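Local coordinates for RhCC (Rhodococcus jostii, PDB 4U5R), which acts as an unusual cofactor-independent oxygenase of the tautomerase superfamily and can bind a magnesium ion, at residues E18-A23 with V41-M46. The protein carries 1 engineered substitution. Residues are numbered along the deposited sequence; the frame is centred on the assembly and turned at random.
Sequences EQLSEA and VLFKDM
The ring of Phe-43 meets Leu-20 at its edge: methyl CD2 of Leu-20 lies near the ring plane, 4.1 Å from CE1 of Phe-43. CG1 of Val-41 stands over one face, toward the CE2-CZ side, 3.7 Å from CE2 of Phe-43. Phenylalanine suits this place because a large, wholly apolar plate can reach from strand to helix with no polar group to satisfy. Its CG is anti to the residue's own carbonyl carbon (chi1 -69°), which carries the ring across to helix 14-32. Leu-20 reaches back with a branched end; CG lies opposite Leu-20's own backbone N (chi1 176°), extending CD2 to the ring's rim.

Helix 14-32 is the connection of a beta-alpha-beta crossover whose parallel strands, 2-8 and 40-46, lie side by side in the sheet. Val-41 and Phe-43 alternate along the strand, so both point toward the helix, and Ile-5 on strand 2-8 touches both, while Phe-12, Leu-90 and Phe-93 pack around Leu-20.

The two CA atoms nearest each other are those of Ser-21 and Val-41, 6.3 Å apart. There the small CB of Ser-21 rests 4.1 Å from CG2 of Val-41; a beta-branched valine fits the strand and presents a methyl, while a short serine lets helix and sheet come near. Buried, the hydroxyl is served by the helix itself: OG of Ser-21 hydrogen-bonds to the carbonyl oxygen of Lys-17, one turn back, with the carbonyl oxygen of Glu-18 a second possible acceptor for the same proton. Beyond strand 40-46 the sheet continues, as Val-41 and Leu-42 pair antiparallel with a strand of the second subunit, whose Tyr-52 also meets the ring of Phe-43, its plane turned about 90° to it.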
ATOM      1  N   GLU B  18      18.457  -9.220  -8.619  1.00 16.00           N
ATOM      2  CA  GLU B  18      18.240 -10.641  -8.854  1.00 15.52           C
ATOM      3  C   GLU B  18      18.570 -11.470  -7.609  1.00 16.43           C
ATOM      4  O   GLU B  18      17.757 -12.282  -7.153  1.00 14.11           O
ATOM      5  CB  GLU B  18      19.082 -11.103 -10.042  1.00 18.84           C
ATOM      6  CG  GLU B  18      18.779 -12.511 -10.499  1.00 20.42           C
ATOM      7  CD  GLU B  18      19.426 -12.804 -11.830  1.00 25.06           C
ATOM      8  OE1 GLU B  18      20.659 -12.636 -11.938  1.00 30.20           O
ATOM      9  OE2 GLU B  18      18.699 -13.182 -12.773  1.00 30.13           O
ATOM     10  N   GLN B  19      19.751 -11.241  -7.041  1.00 15.42           N
ATOM     11  CA  GLN B  19      20.183 -11.960  -5.849  1.00 15.54           C
ATOM     12  C   GLN B  19      19.270 -11.727  -4.648  1.00 12.95           C
ATOM     13  O   GLN B  19      18.903 -12.684  -3.967  1.00 15.64           O
ATOM     14  CB  GLN B  19      21.625 -11.578  -5.495  1.00 15.22           C
ATOM     15  CG  GLN B  19      22.635 -12.046  -6.546  1.00 21.60           C
ATOM     16  CD  GLN B  19      24.052 -11.567  -6.271  1.00 29.59           C
ATOM     17  OE1 GLN B  19      24.413 -11.265  -5.135  1.00 30.78           O
ATOM     18  NE2 GLN B  19      24.864 -11.496  -7.323  1.00 35.90           N
ATOM     19  N   LEU B  20      18.898 -10.473  -4.390  1.00 13.46           N
ATOM     20  CA  LEU B  20      18.027 -10.171  -3.254  1.00 13.79           C
ATOM     21  C   LEU B  20      16.593 -10.694  -3.457  1.00 13.41           C
ATOM     22  O   LEU B  20      16.010 -11.257  -2.525  1.00 12.60           O
ATOM     23  CB  LEU B  20      18.019  -8.664  -2.985  1.00 13.83           C
ATOM     24  CG  LEU B  20      17.086  -8.174  -1.874  1.00 11.05           C
ATOM     25  CD1 LEU B  20      17.243  -8.960  -0.573  1.00 13.95           C
ATOM     26  CD2 LEU B  20      17.326  -6.687  -1.648  1.00 14.32           C
ATOM     27  N   SER B  21      16.042 -10.550  -4.662  1.00 15.68           N
ATOM     28  CA  SER B  21      14.703 -11.088  -4.930  1.00 15.54           C
ATOM     29  C   SER B  21      14.701 -12.615  -4.874  1.00 14.81           C
ATOM     30  O   SER B  21      13.708 -13.224  -4.463  1.00 14.33           O
ATOM     31  CB  SER B  21      14.159 -10.595  -6.279  1.00 14.63           C
ATOM     32  OG  SER B  21      14.955 -11.018  -7.374  1.00 15.27           O
ATOM     33  N   GLU B  22      15.814 -13.234  -5.262  1.00 14.06           N
ATOM     34  CA  GLU B  22      15.964 -14.676  -5.120  1.00 14.63           C
ATOM     35  C   GLU B  22      15.946 -15.086  -3.636  1.00 13.84           C
ATOM     36  O   GLU B  22      15.293 -16.068  -3.252  1.00 15.48           O
ATOM     37  CB  GLU B  22      17.258 -15.139  -5.803  1.00 18.68           C
ATOM     38  CG  GLU B  22      17.623 -16.569  -5.517  1.00 18.99           C
ATOM     39  CD  GLU B  22      16.601 -17.546  -6.053  1.00 25.59           C
ATOM     40  OE1 GLU B  22      15.879 -17.188  -7.010  1.00 23.16           O
ATOM     41  OE2 GLU B  22      16.525 -18.674  -5.517  1.00 27.77           O
ATOM     42  N   ALA B  23      16.641 -14.324  -2.798  1.00 12.61           N
ATOM     43  CA  ALA B  23      16.672 -14.631  -1.373  1.00 11.09           C
ATOM     44  C   ALA B  23      15.298 -14.489  -0.734  1.00 15.94           C
ATOM     45  O   ALA B  23      14.889 -15.315   0.089  1.00 15.71           O
ATOM     46  CB  ALA B  23      17.681 -13.735  -0.661  1.00 12.46           C
ATOM     47  N   VAL B  41       8.713  -8.708  -6.266  1.00 10.62           N
ATOM     48  CA  VAL B  41       9.502  -7.678  -5.597  1.00 10.55           C
ATOM     49  C   VAL B  41       9.666  -6.475  -6.528  1.00 10.52           C
ATOM     50  O   VAL B  41      10.233  -6.569  -7.636  1.00 10.36           O
ATOM     51  CB  VAL B  41      10.895  -8.189  -5.163  1.00  9.01           C
ATOM     52  CG1 VAL B  41      11.638  -7.077  -4.432  1.00 10.05           C
ATOM     53  CG2 VAL B  41      10.788  -9.399  -4.256  1.00 11.11           C
ATOM     54  N   LEU B  42       9.165  -5.332  -6.087  1.00 10.73           N
ATOM     55  CA  LEU B  42       9.250  -4.122  -6.891  1.00  9.15           C
ATOM     56  C   LEU B  42      10.312  -3.197  -6.298  1.00 10.70           C
ATOM     57  O   LEU B  42      10.182  -2.758  -5.153  1.00 11.49           O
ATOM     58  CB  LEU B  42       7.887  -3.407  -6.959  1.00 11.32           C
ATOM     59  CG  LEU B  42       6.661  -4.251  -7.342  1.00  9.92           C
ATOM     60  CD1 LEU B  42       5.410  -3.384  -7.413  1.00 13.97           C
ATOM     61  CD2 LEU B  42       6.893  -4.967  -8.668  1.00 13.15           C
ATOM     62  N   PHE B  43      11.367  -2.935  -7.068  1.00 10.38           N
ATOM     63  CA  PHE B  43      12.409  -2.000  -6.648  1.00 11.32           C
ATOM     64  C   PHE B  43      12.102  -0.587  -7.112  1.00 11.77           C
ATOM     65  O   PHE B  43      11.866  -0.337  -8.294  1.00 11.71           O
ATOM     66  CB  PHE B  43      13.776  -2.435  -7.179  1.00 10.91           C
ATOM     67  CG  PHE B  43      14.282  -3.683  -6.548  1.00  9.09           C
ATOM     68  CD1 PHE B  43      14.945  -3.629  -5.334  1.00  9.93           C
ATOM     69  CD2 PHE B  43      14.074  -4.911  -7.144  1.00 11.18           C
ATOM     70  CE1 PHE B  43      15.384  -4.778  -4.719  1.00 11.06           C
ATOM     71  CE2 PHE B  43      14.528  -6.070  -6.544  1.00 10.44           C
ATOM     72  CZ  PHE B  43      15.196  -5.998  -5.330  1.00 12.71           C
ATOM     73  N   LYS B  44      12.108   0.346  -6.171  1.00 12.68           N
ATOM     74  CA  LYS B  44      11.732   1.711  -6.484  1.00 11.62           C
ATOM     75  C   LYS B  44      12.873   2.640  -6.079  1.00 15.23           C
ATOM     76  O   LYS B  44      13.104   2.885  -4.892  1.00 15.40           O
ATOM     77  CB  LYS B  44      10.407   2.055  -5.781  1.00 16.19           C
ATOM     78  CG  LYS B  44       9.228   1.195  -6.289  1.00 17.53           C
ATOM     79  CD  LYS B  44       7.987   1.302  -5.411  1.00 20.20           C
ATOM     80  CE  LYS B  44       6.801   0.582  -6.017  1.00 21.22           C
ATOM     81  NZ  LYS B  44       5.549   1.002  -5.331  1.00 20.97           N
ATOM     82  N   ASP B  45      13.609   3.119  -7.082  1.00 14.02           N
ATOM     83  CA  ASP B  45      14.686   4.066  -6.865  1.00 13.72           C
ATOM     84  C   ASP B  45      14.121   5.431  -6.488  1.00 16.57           C
ATOM     85  O   ASP B  45      13.274   5.984  -7.197  1.00 16.74           O
ATOM     86  CB  ASP B  45      15.565   4.170  -8.119  1.00 19.18           C
ATOM     87  CG  ASP B  45      16.763   3.235  -8.074  1.00 20.92           C
ATOM     88  OD1 ASP B  45      16.908   2.484  -7.089  1.00 24.43           O
ATOM     89  OD2 ASP B  45      17.561   3.248  -9.030  1.00 29.21           O
ATOM     90  N   MET B  46      14.571   5.955  -5.351  1.00 14.18           N
ATOM     91  CA  MET B  46      14.140   7.270  -4.898  1.00 13.05           C
ATOM     92  C   MET B  46      15.251   8.284  -5.071  1.00 13.34           C
ATOM     93  O   MET B  46      16.339   8.116  -4.509  1.00 15.10           O
ATOM     94  CB  MET B  46      13.716   7.232  -3.430  1.00 14.38           C
ATOM     95  CG  MET B  46      12.597   6.252  -3.145  1.00 16.03           C
ATOM     96  SD  MET B  46      11.042   6.699  -3.954  1.00 20.61           S
ATOM     97  CE  MET B  46      10.563   8.204  -3.105  1.00 19.13           C
TER